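Local coordinates for MHC class I-like protein MILL2 (Mus musculus, PDB 6A97), which binds heparan sulfate proteoglycans on the surface of fibroblasts as a member of the MHC class I family, at residues A[139-144]-A[166-171]; A[209-212]-A[216-219]; A[229-234]-A[250-255]. One frame throughout, in Å; residues are numbered along the deposited sequence.

Interaction 1 (A[139-144]-A[166-171])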
ATOM      1  N   ASN A 139      -8.729 -23.839 -13.805  1.00 36.63           N
ATOM      2  CA  ASN A 139      -9.790 -24.323 -12.925  1.00 43.85           C
ATOM      3  C   ASN A 139     -10.398 -25.600 -13.483  1.00 44.03           C
ATOM      4  O   ASN A 139     -10.587 -25.727 -14.691  1.00 44.74           O
ATOM      5  CB  ASN A 139     -10.886 -23.268 -12.741  1.00 42.58           C
ATOM      6  CG  ASN A 139     -10.395 -22.041 -12.010  1.00 50.97           C
ATOM      7  OD1 ASN A 139      -9.344 -22.064 -11.373  1.00 40.66           O
ATOM      8  ND2 ASN A 139     -11.161 -20.961 -12.088  1.00 51.12           N
ATOM      9  N   PHE A 140     -10.691 -26.544 -12.597  1.00 43.28           N
ATOM     10  CA  PHE A 140     -11.157 -27.870 -12.994  1.00 41.38           C
ATOM     11  C   PHE A 140     -12.429 -28.194 -12.220  1.00 45.41           C
ATOM     12  O   PHE A 140     -13.523 -28.194 -12.782  1.00 49.32           O
ATOM     13  CB  PHE A 140     -10.060 -28.915 -12.738  1.00 47.93           C
ATOM     14  CG  PHE A 140     -10.475 -30.342 -13.009  1.00 48.63           C
ATOM     15  CD1 PHE A 140     -11.472 -30.642 -13.926  1.00 45.74           C
ATOM     16  CD2 PHE A 140      -9.853 -31.388 -12.339  1.00 51.42           C
ATOM     17  CE1 PHE A 140     -11.844 -31.954 -14.165  1.00 49.90           C
ATOM     18  CE2 PHE A 140     -10.219 -32.706 -12.579  1.00 53.65           C
ATOM     19  CZ  PHE A 140     -11.217 -32.987 -13.491  1.00 53.70           C
ATOM     20  N   LEU A 141     -12.282 -28.448 -10.924  1.00 38.89           N
ATOM     21  CA  LEU A 141     -13.431 -28.707 -10.065  1.00 40.36           C
ATOM     22  C   LEU A 141     -13.415 -27.810  -8.835  1.00 41.41           C
ATOM     23  O   LEU A 141     -12.363 -27.324  -8.416  1.00 42.87           O
ATOM     24  CB  LEU A 141     -13.467 -30.178  -9.636  1.00 41.14           C
ATOM     25  CG  LEU A 141     -13.450 -31.242 -10.739  1.00 44.82           C
ATOM     26  CD1 LEU A 141     -13.473 -32.637 -10.137  1.00 48.79           C
ATOM     27  CD2 LEU A 141     -14.621 -31.062 -11.705  1.00 47.25           C
ATOM     28  N   THR A 142     -14.588 -27.595  -8.256  1.00 43.45           N
ATOM     29  CA  THR A 142     -14.713 -26.833  -7.022  1.00 41.15           C
ATOM     30  C   THR A 142     -15.794 -27.462  -6.160  1.00 52.04           C
ATOM     31  O   THR A 142     -16.900 -27.721  -6.638  1.00 52.73           O
ATOM     32  CB  THR A 142     -15.065 -25.355  -7.290  1.00 44.12           C
ATOM     33  OG1 THR A 142     -13.962 -24.705  -7.935  1.00 53.48           O
ATOM     34  CG2 THR A 142     -15.391 -24.629  -5.983  1.00 38.83           C
ATOM     35  N   PHE A 143     -15.484 -27.718  -4.894  1.00 46.94           N
ATOM     36  CA  PHE A 143     -16.472 -28.319  -4.010  1.00 52.94           C
ATOM     37  C   PHE A 143     -17.398 -27.248  -3.442  1.00 52.90           C
ATOM     38  O   PHE A 143     -16.951 -26.293  -2.808  1.00 43.75           O
ATOM     39  CB  PHE A 143     -15.798 -29.100  -2.878  1.00 47.51           C
ATOM     40  CG  PHE A 143     -16.764 -29.872  -2.026  1.00 45.52           C
ATOM     41  CD1 PHE A 143     -17.330 -31.048  -2.493  1.00 51.10           C
ATOM     42  CD2 PHE A 143     -17.115 -29.419  -0.765  1.00 48.34           C
ATOM     43  CE1 PHE A 143     -18.228 -31.758  -1.720  1.00 51.52           C
ATOM     44  CE2 PHE A 143     -18.010 -30.127   0.018  1.00 51.41           C
ATOM     45  CZ  PHE A 143     -18.567 -31.297  -0.461  1.00 51.31           C
ATOM     46  N   ASP A 144     -18.695 -27.413  -3.680  1.00 55.96           N
ATOM     47  CA  ASP A 144     -19.682 -26.439  -3.227  1.00 54.00           C
ATOM     48  C   ASP A 144     -20.075 -26.714  -1.779  1.00 54.99           C
ATOM     49  O   ASP A 144     -20.767 -27.689  -1.492  1.00 64.76           O
ATOM     50  CB  ASP A 144     -20.913 -26.466  -4.136  1.00 63.29           C
ATOM     51  CG  ASP A 144     -21.841 -25.285  -3.903  1.00 71.88           C
ATOM     52  OD1 ASP A 144     -22.119 -24.552  -4.878  1.00 77.71           O
ATOM     53  OD2 ASP A 144     -22.294 -25.086  -2.754  1.00 76.25           O
ATOM     54  N   THR A 166     -19.353 -37.761 -10.066  1.00 57.78           N
ATOM     55  CA  THR A 166     -19.369 -39.085  -9.446  1.00 61.64           C
ATOM     56  C   THR A 166     -17.971 -39.637  -9.159  1.00 62.06           C
ATOM     57  O   THR A 166     -17.811 -40.502  -8.299  1.00 68.38           O
ATOM     58  CB  THR A 166     -20.118 -40.115 -10.320  1.00 64.18           C
ATOM     59  OG1 THR A 166     -19.321 -40.462 -11.459  1.00 69.65           O
ATOM     60  CG2 THR A 166     -21.460 -39.565 -10.777  1.00 62.79           C
ATOM     61  N   HIS A 167     -16.965 -39.145  -9.876  1.00 54.75           N
ATOM     62  CA  HIS A 167     -15.604 -39.659  -9.714  1.00 55.44           C
ATOM     63  C   HIS A 167     -14.736 -38.752  -8.848  1.00 55.35           C
ATOM     64  O   HIS A 167     -13.610 -39.109  -8.501  1.00 54.79           O
ATOM     65  CB  HIS A 167     -14.942 -39.863 -11.078  1.00 58.22           C
ATOM     66  CG  HIS A 167     -15.535 -40.986 -11.870  1.00 64.57           C
ATOM     67  ND1 HIS A 167     -16.612 -40.815 -12.712  1.00 70.18           N
ATOM     68  CD2 HIS A 167     -15.201 -42.296 -11.946  1.00 66.87           C
ATOM     69  CE1 HIS A 167     -16.916 -41.971 -13.274  1.00 73.00           C
ATOM     70  NE2 HIS A 167     -16.076 -42.886 -12.827  1.00 71.30           N
ATOM     71  N   ALA A 168     -15.260 -37.581  -8.507  1.00 52.06           N
ATOM     72  CA  ALA A 168     -14.566 -36.661  -7.615  1.00 57.97           C
ATOM     73  C   ALA A 168     -14.673 -37.175  -6.175  1.00 59.63           C
ATOM     74  O   ALA A 168     -15.558 -37.978  -5.882  1.00 53.52           O
ATOM     75  CB  ALA A 168     -15.152 -35.257  -7.749  1.00 46.97           C
ATOM     76  N   PRO A 169     -13.768 -36.728  -5.277  1.00 57.33           N
ATOM     77  CA  PRO A 169     -13.768 -37.168  -3.871  1.00 52.65           C
ATOM     78  C   PRO A 169     -15.159 -37.200  -3.231  1.00 50.64           C
ATOM     79  O   PRO A 169     -15.894 -36.216  -3.320  1.00 50.36           O
ATOM     80  CB  PRO A 169     -12.887 -36.122  -3.186  1.00 46.52           C
ATOM     81  CG  PRO A 169     -11.906 -35.735  -4.238  1.00 48.58           C
ATOM     82  CD  PRO A 169     -12.650 -35.805  -5.556  1.00 50.86           C
ATOM     83  N   ARG A 170     -15.505 -38.325  -2.607  1.00 51.87           N
ATOM     84  CA  ARG A 170     -16.832 -38.517  -2.023  1.00 55.13           C
ATOM     85  C   ARG A 170     -17.192 -37.388  -1.066  1.00 56.33           C
ATOM     86  O   ARG A 170     -16.390 -36.997  -0.217  1.00 64.82           O
ATOM     87  CB  ARG A 170     -16.917 -39.866  -1.304  1.00 66.37           C
ATOM     88  CG  ARG A 170     -16.920 -41.063  -2.246  1.00 74.62           C
ATOM     89  CD  ARG A 170     -17.679 -42.252  -1.666  1.00 80.53           C
ATOM     90  NE  ARG A 170     -16.969 -42.904  -0.567  1.00 81.81           N
ATOM     91  CZ  ARG A 170     -17.313 -42.793   0.712  1.00 80.08           C
ATOM     92  NH1 ARG A 170     -18.357 -42.052   1.052  1.00 77.13           N
ATOM     93  NH2 ARG A 170     -16.615 -43.422   1.650  1.00 76.76           N
ATOM     94  N   ALA A 171     -18.406 -36.871  -1.218  1.00 47.57           N
ATOM     95  CA  ALA A 171     -18.842 -35.675  -0.502  1.00 49.65           C
ATOM     96  C   ALA A 171     -18.786 -35.828   1.016  1.00 51.50           C
ATOM     97  O   ALA A 171     -18.458 -34.878   1.727  1.00 57.95           O
ATOM     98  CB  ALA A 171     -20.255 -35.294  -0.935  1.00 51.06           C
TER
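L141 reaches with its CD1 methyl to the CB of A168, and the two carbons meet at 3.9 Å. CG of L141 stands anti to the carbonyl carbon (chi1 -55°), and the extended second torsion carries CD1 out to the residue where the chain leaves the helix 158-167. Two residues further along the same strand, F143 does the corresponding work against A171, the first residue of the helix 171-193. With CG anti to the backbone N (chi1 -173°), F143 swings its ring toward A171, and CE1 lies 4.1 Å from CA and 4.2 Å from CB of A171, approached obliquely. Strand 138-144 is one of the strands of the MHC class I platform floor, and the break between the two alpha-2 helices, 158-167 and 171-193, passes over it here, with A168 and P169 in the kink and R170 as the N-cap of the second helix. No hydrogen bond joins the two segments, and the contact is small and apolar. W150 of the neighbouring edge strand ties it together from the side: it touches L141 and A168, meets the F143 ring edge-to-face, and donates a hydrogen bond from NE1 to the carbonyl oxygen of P169. The strand is irregular at F140 and L141, which both face L133 in a classic beta bulge, and CG of L141 sits 3.6 Å above the centre of the F140 ring.

Interaction 2 (A[209-212]-A[216-219])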
ATOM      1  N   CYS A 209      18.729   6.382  -5.920  1.00 54.81           N
ATOM      2  CA  CYS A 209      18.566   7.162  -7.138  1.00 59.17           C
ATOM      3  C   CYS A 209      19.521   6.657  -8.211  1.00 64.72           C
ATOM      4  O   CYS A 209      20.642   6.249  -7.911  1.00 70.97           O
ATOM      5  CB  CYS A 209      18.820   8.649  -6.869  1.00 63.68           C
ATOM      6  SG  CYS A 209      18.032   9.299  -5.373  1.00106.17           S
ATOM      7  N   ARG A 210      19.073   6.685  -9.460  1.00 64.78           N
ATOM      8  CA  ARG A 210      19.938   6.348 -10.582  1.00 66.30           C
ATOM      9  C   ARG A 210      19.657   7.261 -11.774  1.00 68.24           C
ATOM     10  O   ARG A 210      18.503   7.483 -12.140  1.00 65.69           O
ATOM     11  CB  ARG A 210      19.764   4.880 -10.982  1.00 65.24           C
ATOM     12  CG  ARG A 210      20.548   4.505 -12.229  1.00 77.69           C
ATOM     13  CD  ARG A 210      20.413   3.032 -12.582  1.00 80.28           C
ATOM     14  NE  ARG A 210      21.683   2.482 -13.050  1.00 88.72           N
ATOM     15  CZ  ARG A 210      21.808   1.652 -14.079  1.00 91.71           C
ATOM     16  NH1 ARG A 210      23.006   1.205 -14.432  1.00 90.60           N
ATOM     17  NH2 ARG A 210      20.734   1.270 -14.760  1.00 88.79           N
ATOM     18  N   ASN A 211      20.717   7.792 -12.373  1.00 72.37           N
ATOM     19  CA  ASN A 211      20.578   8.622 -13.564  1.00 69.84           C
ATOM     20  C   ASN A 211      20.226   7.772 -14.780  1.00 71.83           C
ATOM     21  O   ASN A 211      21.065   7.521 -15.642  1.00 83.34           O
ATOM     22  CB  ASN A 211      21.862   9.413 -13.816  1.00 71.25           C
ATOM     23  CG  ASN A 211      22.144  10.424 -12.721  1.00 83.87           C
ATOM     24  OD1 ASN A 211      21.232  11.076 -12.216  1.00 87.80           O
ATOM     25  ND2 ASN A 211      23.411  10.560 -12.351  1.00 88.52           N
ATOM     26  N   TYR A 212      18.973   7.332 -14.835  1.00 70.08           N
ATOM     27  CA  TYR A 212      18.509   6.426 -15.876  1.00 66.31           C
ATOM     28  C   TYR A 212      16.985   6.459 -15.954  1.00 69.58           C
ATOM     29  O   TYR A 212      16.315   6.491 -14.922  1.00 67.55           O
ATOM     30  CB  TYR A 212      18.999   5.000 -15.603  1.00 67.75           C
ATOM     31  CG  TYR A 212      18.643   3.995 -16.679  1.00 66.75           C
ATOM     32  CD1 TYR A 212      17.467   3.258 -16.609  1.00 67.58           C
ATOM     33  CD2 TYR A 212      19.488   3.782 -17.763  1.00 71.25           C
ATOM     34  CE1 TYR A 212      17.139   2.338 -17.592  1.00 75.03           C
ATOM     35  CE2 TYR A 212      19.170   2.865 -18.751  1.00 72.09           C
ATOM     36  CZ  TYR A 212      17.994   2.146 -18.660  1.00 79.21           C
ATOM     37  OH  TYR A 212      17.672   1.232 -19.637  1.00 87.78           O
ATOM     38  N   ARG A 216      16.534  11.262 -17.279  1.00 65.27           N
ATOM     39  CA  ARG A 216      15.714  11.042 -16.096  1.00 62.58           C
ATOM     40  C   ARG A 216      16.519  10.563 -14.897  1.00 65.69           C
ATOM     41  O   ARG A 216      17.679  10.166 -15.019  1.00 57.96           O
ATOM     42  CB  ARG A 216      14.616  10.017 -16.392  1.00 60.30           C
ATOM     43  CG  ARG A 216      13.749  10.344 -17.588  1.00 62.23           C
ATOM     44  CD  ARG A 216      12.761  11.447 -17.272  1.00 56.77           C
ATOM     45  NE  ARG A 216      11.837  11.654 -18.381  1.00 50.97           N
ATOM     46  CZ  ARG A 216      12.065  12.473 -19.402  1.00 61.65           C
ATOM     47  NH1 ARG A 216      13.192  13.174 -19.457  1.00 66.05           N
ATOM     48  NH2 ARG A 216      11.164  12.590 -20.368  1.00 67.38           N
ATOM     49  N   VAL A 217      15.880  10.598 -13.735  1.00 62.60           N
ATOM     50  CA  VAL A 217      16.407   9.954 -12.547  1.00 50.88           C
ATOM     51  C   VAL A 217      15.372   8.962 -12.053  1.00 54.49           C
ATOM     52  O   VAL A 217      14.232   9.337 -11.778  1.00 51.56           O
ATOM     53  CB  VAL A 217      16.737  10.962 -11.429  1.00 51.29           C
ATOM     54  CG1 VAL A 217      17.083  10.224 -10.143  1.00 51.30           C
ATOM     55  CG2 VAL A 217      17.879  11.879 -11.853  1.00 54.05           C
ATOM     56  N   THR A 218      15.754   7.696 -11.954  1.00 55.81           N
ATOM     57  CA  THR A 218      14.848   6.688 -11.424  1.00 48.82           C
ATOM     58  C   THR A 218      14.983   6.612  -9.907  1.00 52.90           C
ATOM     59  O   THR A 218      16.054   6.298  -9.384  1.00 61.22           O
ATOM     60  CB  THR A 218      15.114   5.303 -12.041  1.00 44.78           C
ATOM     61  OG1 THR A 218      14.880   5.356 -13.454  1.00 50.09           O
ATOM     62  CG2 THR A 218      14.196   4.257 -11.426  1.00 39.96           C
ATOM     63  N   LEU A 219      13.899   6.931  -9.207  1.00 49.79           N
ATOM     64  CA  LEU A 219      13.856   6.823  -7.755  1.00 43.26           C
ATOM     65  C   LEU A 219      13.280   5.474  -7.371  1.00 47.19           C
ATOM     66  O   LEU A 219      12.178   5.128  -7.791  1.00 41.07           O
ATOM     67  CB  LEU A 219      13.015   7.945  -7.141  1.00 41.19           C
ATOM     68  CG  LEU A 219      13.447   9.383  -7.437  1.00 43.70           C
ATOM     69  CD1 LEU A 219      12.441  10.381  -6.863  1.00 42.76           C
ATOM     70  CD2 LEU A 219      14.830   9.646  -6.887  1.00 54.82           C
TER
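C209 and L219 meet on one face of the hairpin, SG lying 3.6 Å from CD2. Anti to its own carbonyl carbon (chi1 -45°), the sulfur reaches that leucine methyl; CB of C209 touches CG1 of V217 at 4.0 Å. On this side L219 and V217 are buried, and L219 continues onto I266 and V268 of strand 260-268. The strands 204-210 and 217-226 are the first two of the immunoglobulin C1-set domain, alpha-3, and here they approach the turn of their antiparallel hairpin. R210 and T218 form its hydrogen-bonded pair. T218 N donates a hydrogen bond to R210 O at 2.8 Å, in the plane of that carbonyl, and R210 N donates to T218 O at 3.0 Å, from 23° out of the T218 carbonyl plane. Past the pair, N211 centres an inverse gamma turn; its amide lies alongside V217, pointing the same way, with OD1 3.5 Å from CG2. One valine methyl, CG1, is thus turned to C209 and the other to N211. NH2 of R210 sits 3.9 Å above one face of the Y212 ring, toward its rim. R216 is bent at its second torsion (chi2 -75°), and its guanidinium forms a salt bridge with D59 of the second subunit.

Interaction 3 (A[229-234]-A[250-255])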
ATOM      1  N   ARG A 229       2.925 -10.701   4.618  1.00 47.82           N
ATOM      2  CA  ARG A 229       2.900 -10.437   3.184  1.00 57.61           C
ATOM      3  C   ARG A 229       1.994  -9.266   2.809  1.00 61.45           C
ATOM      4  O   ARG A 229       1.565  -9.151   1.661  1.00 69.04           O
ATOM      5  CB  ARG A 229       2.454 -11.691   2.431  1.00 66.29           C
ATOM      6  CG  ARG A 229       3.438 -12.840   2.518  1.00 66.36           C
ATOM      7  CD  ARG A 229       2.791 -14.146   2.107  1.00 63.88           C
ATOM      8  NE  ARG A 229       3.713 -15.269   2.233  1.00 66.21           N
ATOM      9  CZ  ARG A 229       4.139 -15.998   1.209  1.00 71.99           C
ATOM     10  NH1 ARG A 229       3.716 -15.728  -0.019  1.00 67.53           N
ATOM     11  NH2 ARG A 229       4.980 -17.001   1.415  1.00 70.76           N
ATOM     12  N   GLU A 230       1.707  -8.398   3.771  1.00 54.55           N
ATOM     13  CA  GLU A 230       0.840  -7.252   3.515  1.00 56.31           C
ATOM     14  C   GLU A 230       1.563  -5.936   3.757  1.00 56.82           C
ATOM     15  O   GLU A 230       2.106  -5.701   4.838  1.00 59.47           O
ATOM     16  CB  GLU A 230      -0.414  -7.324   4.384  1.00 60.05           C
ATOM     17  CG  GLU A 230      -1.288  -8.530   4.095  1.00 74.43           C
ATOM     18  CD  GLU A 230      -2.530  -8.568   4.965  1.00 86.48           C
ATOM     19  OE1 GLU A 230      -2.387  -8.590   6.208  1.00 90.38           O
ATOM     20  OE2 GLU A 230      -3.648  -8.577   4.405  1.00 91.76           O
ATOM     21  N   ALA A 231       1.565  -5.082   2.737  1.00 43.68           N
ATOM     22  CA  ALA A 231       2.211  -3.779   2.825  1.00 39.41           C
ATOM     23  C   ALA A 231       1.761  -2.882   1.683  1.00 41.89           C
ATOM     24  O   ALA A 231       1.316  -3.361   0.637  1.00 36.87           O
ATOM     25  CB  ALA A 231       3.723  -3.932   2.812  1.00 40.02           C
ATOM     26  N   THR A 232       1.859  -1.575   1.891  1.00 36.58           N
ATOM     27  CA  THR A 232       1.617  -0.627   0.815  1.00 37.58           C
ATOM     28  C   THR A 232       2.757   0.370   0.743  1.00 39.01           C
ATOM     29  O   THR A 232       3.252   0.845   1.769  1.00 40.13           O
ATOM     30  CB  THR A 232       0.282   0.138   0.992  1.00 46.54           C
ATOM     31  OG1 THR A 232       0.328   0.921   2.189  1.00 59.07           O
ATOM     32  CG2 THR A 232      -0.893  -0.823   1.061  1.00 49.67           C
ATOM     33  N   LEU A 233       3.183   0.666  -0.480  1.00 40.37           N
ATOM     34  CA  LEU A 233       4.172   1.701  -0.732  1.00 39.71           C
ATOM     35  C   LEU A 233       3.545   2.760  -1.619  1.00 40.71           C
ATOM     36  O   LEU A 233       2.846   2.438  -2.581  1.00 42.09           O
ATOM     37  CB  LEU A 233       5.423   1.130  -1.399  1.00 40.41           C
ATOM     38  CG  LEU A 233       6.407   0.340  -0.539  1.00 40.62           C
ATOM     39  CD1 LEU A 233       7.467  -0.291  -1.420  1.00 45.59           C
ATOM     40  CD2 LEU A 233       7.054   1.247   0.507  1.00 42.10           C
ATOM     41  N   VAL A 234       3.784   4.022  -1.292  1.00 40.63           N
ATOM     42  CA  VAL A 234       3.275   5.111  -2.111  1.00 40.97           C
ATOM     43  C   VAL A 234       4.358   6.167  -2.294  1.00 43.40           C
ATOM     44  O   VAL A 234       5.046   6.536  -1.342  1.00 47.66           O
ATOM     45  CB  VAL A 234       2.002   5.750  -1.494  1.00 46.59           C
ATOM     46  CG1 VAL A 234       2.231   6.138  -0.047  1.00 45.35           C
ATOM     47  CG2 VAL A 234       1.557   6.960  -2.307  1.00 59.20           C
ATOM     48  N   GLU A 250       0.643 -12.777  -2.991  1.00 60.71           N
ATOM     49  CA  GLU A 250       1.148 -13.287  -4.260  1.00 63.71           C
ATOM     50  C   GLU A 250       1.916 -12.260  -5.093  1.00 67.20           C
ATOM     51  O   GLU A 250       2.314 -12.550  -6.221  1.00 70.55           O
ATOM     52  CB  GLU A 250      -0.016 -13.849  -5.079  1.00 65.13           C
ATOM     53  CG  GLU A 250      -0.487 -15.216  -4.601  1.00 73.20           C
ATOM     54  CD  GLU A 250      -1.823 -15.625  -5.196  1.00 71.77           C
ATOM     55  OE1 GLU A 250      -2.312 -14.919  -6.106  1.00 74.19           O
ATOM     56  OE2 GLU A 250      -2.379 -16.657  -4.757  1.00 70.65           O
ATOM     57  N   THR A 251       2.129 -11.069  -4.543  1.00 62.87           N
ATOM     58  CA  THR A 251       2.850 -10.023  -5.267  1.00 61.34           C
ATOM     59  C   THR A 251       4.048  -9.494  -4.484  1.00 60.52           C
ATOM     60  O   THR A 251       4.953  -8.887  -5.054  1.00 75.49           O
ATOM     61  CB  THR A 251       1.930  -8.841  -5.614  1.00 62.34           C
ATOM     62  OG1 THR A 251       1.271  -8.384  -4.426  1.00 61.45           O
ATOM     63  CG2 THR A 251       0.887  -9.261  -6.638  1.00 63.83           C
ATOM     64  N   ILE A 252       4.047  -9.717  -3.174  1.00 54.53           N
ATOM     65  CA  ILE A 252       5.153  -9.286  -2.328  1.00 51.70           C
ATOM     66  C   ILE A 252       6.373 -10.193  -2.547  1.00 43.93           C
ATOM     67  O   ILE A 252       6.229 -11.365  -2.897  1.00 45.25           O
ATOM     68  CB  ILE A 252       4.740  -9.274  -0.836  1.00 52.70           C
ATOM     69  CG1 ILE A 252       5.550  -8.236  -0.056  1.00 49.76           C
ATOM     70  CG2 ILE A 252       4.848 -10.667  -0.218  1.00 54.58           C
ATOM     71  CD1 ILE A 252       4.980  -7.927   1.314  1.00 39.95           C
ATOM     72  N   LEU A 253       7.571  -9.642  -2.371  1.00 40.69           N
ATOM     73  CA  LEU A 253       8.800 -10.390  -2.639  1.00 36.05           C
ATOM     74  C   LEU A 253       9.327 -11.107  -1.402  1.00 42.63           C
ATOM     75  O   LEU A 253       9.547 -10.482  -0.360  1.00 43.35           O
ATOM     76  CB  LEU A 253       9.885  -9.460  -3.183  1.00 40.55           C
ATOM     77  CG  LEU A 253       9.545  -8.608  -4.408  1.00 46.74           C
ATOM     78  CD1 LEU A 253      10.709  -7.686  -4.750  1.00 49.54           C
ATOM     79  CD2 LEU A 253       9.196  -9.490  -5.593  1.00 47.83           C
ATOM     80  N   PRO A 254       9.530 -12.428  -1.509  1.00 39.96           N
ATOM     81  CA  PRO A 254      10.182 -13.159  -0.419  1.00 41.28           C
ATOM     82  C   PRO A 254      11.661 -12.799  -0.345  1.00 41.06           C
ATOM     83  O   PRO A 254      12.359 -12.873  -1.354  1.00 44.27           O
ATOM     84  CB  PRO A 254       9.982 -14.627  -0.809  1.00 50.78           C
ATOM     85  CG  PRO A 254       9.863 -14.602  -2.300  1.00 48.28           C
ATOM     86  CD  PRO A 254       9.170 -13.305  -2.635  1.00 41.74           C
ATOM     87  N   SER A 255      12.127 -12.393   0.829  1.00 38.39           N
ATOM     88  CA  SER A 255      13.541 -12.083   1.010  1.00 43.72           C
ATOM     89  C   SER A 255      14.371 -13.353   1.181  1.00 43.10           C
ATOM     90  O   SER A 255      15.584 -13.337   0.983  1.00 40.20           O
ATOM     91  CB  SER A 255      13.738 -11.159   2.210  1.00 45.54           C
ATOM     92  OG  SER A 255      13.226  -9.868   1.934  1.00 49.32           O
TER
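I252 holds CG1 anti to its backbone N (chi1 -152°) and its chain extended through chi2, which sends CD1 across to the backbone of R229, while CG2 falls between the N and the carbonyl carbon and is turned to the arginine's aliphatic stem. The contact belongs to the immunoglobulin beta-sandwich of alpha-3, at the end of the domain where the chain enters strand 231-237 of one sheet and strand 253-254 of the other. The two methyl groups of I252 divide the work. CG2 packs on the first carbons of R229, 3.7 Å from CB and 3.8 Å from CG, whereas CD1 lies against the backbone, 3.6 Å from the R229 carbonyl carbon, and only brushes CB of A231 at 4.4 Å. The side chains of R229 and I252 cross at a slant. I252 is buried, for it also rests on L226, F247 and Y260, and the arginine stem closes over it from the 229-234 side. No hydrogen bond runs between the segments. Beyond the stem, which stays extended from CG to NE, the guanidinium finds its partners outside both: a salt bridge from NE to E51 of the platform joins alpha-3 to the alpha-1 domain, and NH1 binds the backbone oxygen of S249. E230 is tied by its carbonyl oxygen to H282. CD1 of I252 also stands 4.1 Å from the backbone N of E230.

How the interactions relate
The three contacts follow one another along the chain and none touches another. Interaction 1 belongs to the alpha-1/alpha-2 platform, and interactions 2 and 3 to the alpha-3 immunoglobulin domain, on the opposite side of the chain's centre. The centres of interactions 1 and 2 are about 52 Å apart, those of 1 and 3 about 33 Å apart. Within alpha-3, interactions 2 and 3 lie about 23 Å centre to centre, with nearest atoms about 10 Å apart; strand 217-226 leads from the first toward strand 231-237 of the second. Segments 209-212, 216-219 and 250-255 lie on strands of one sheet, whereas 229-234 runs into the other.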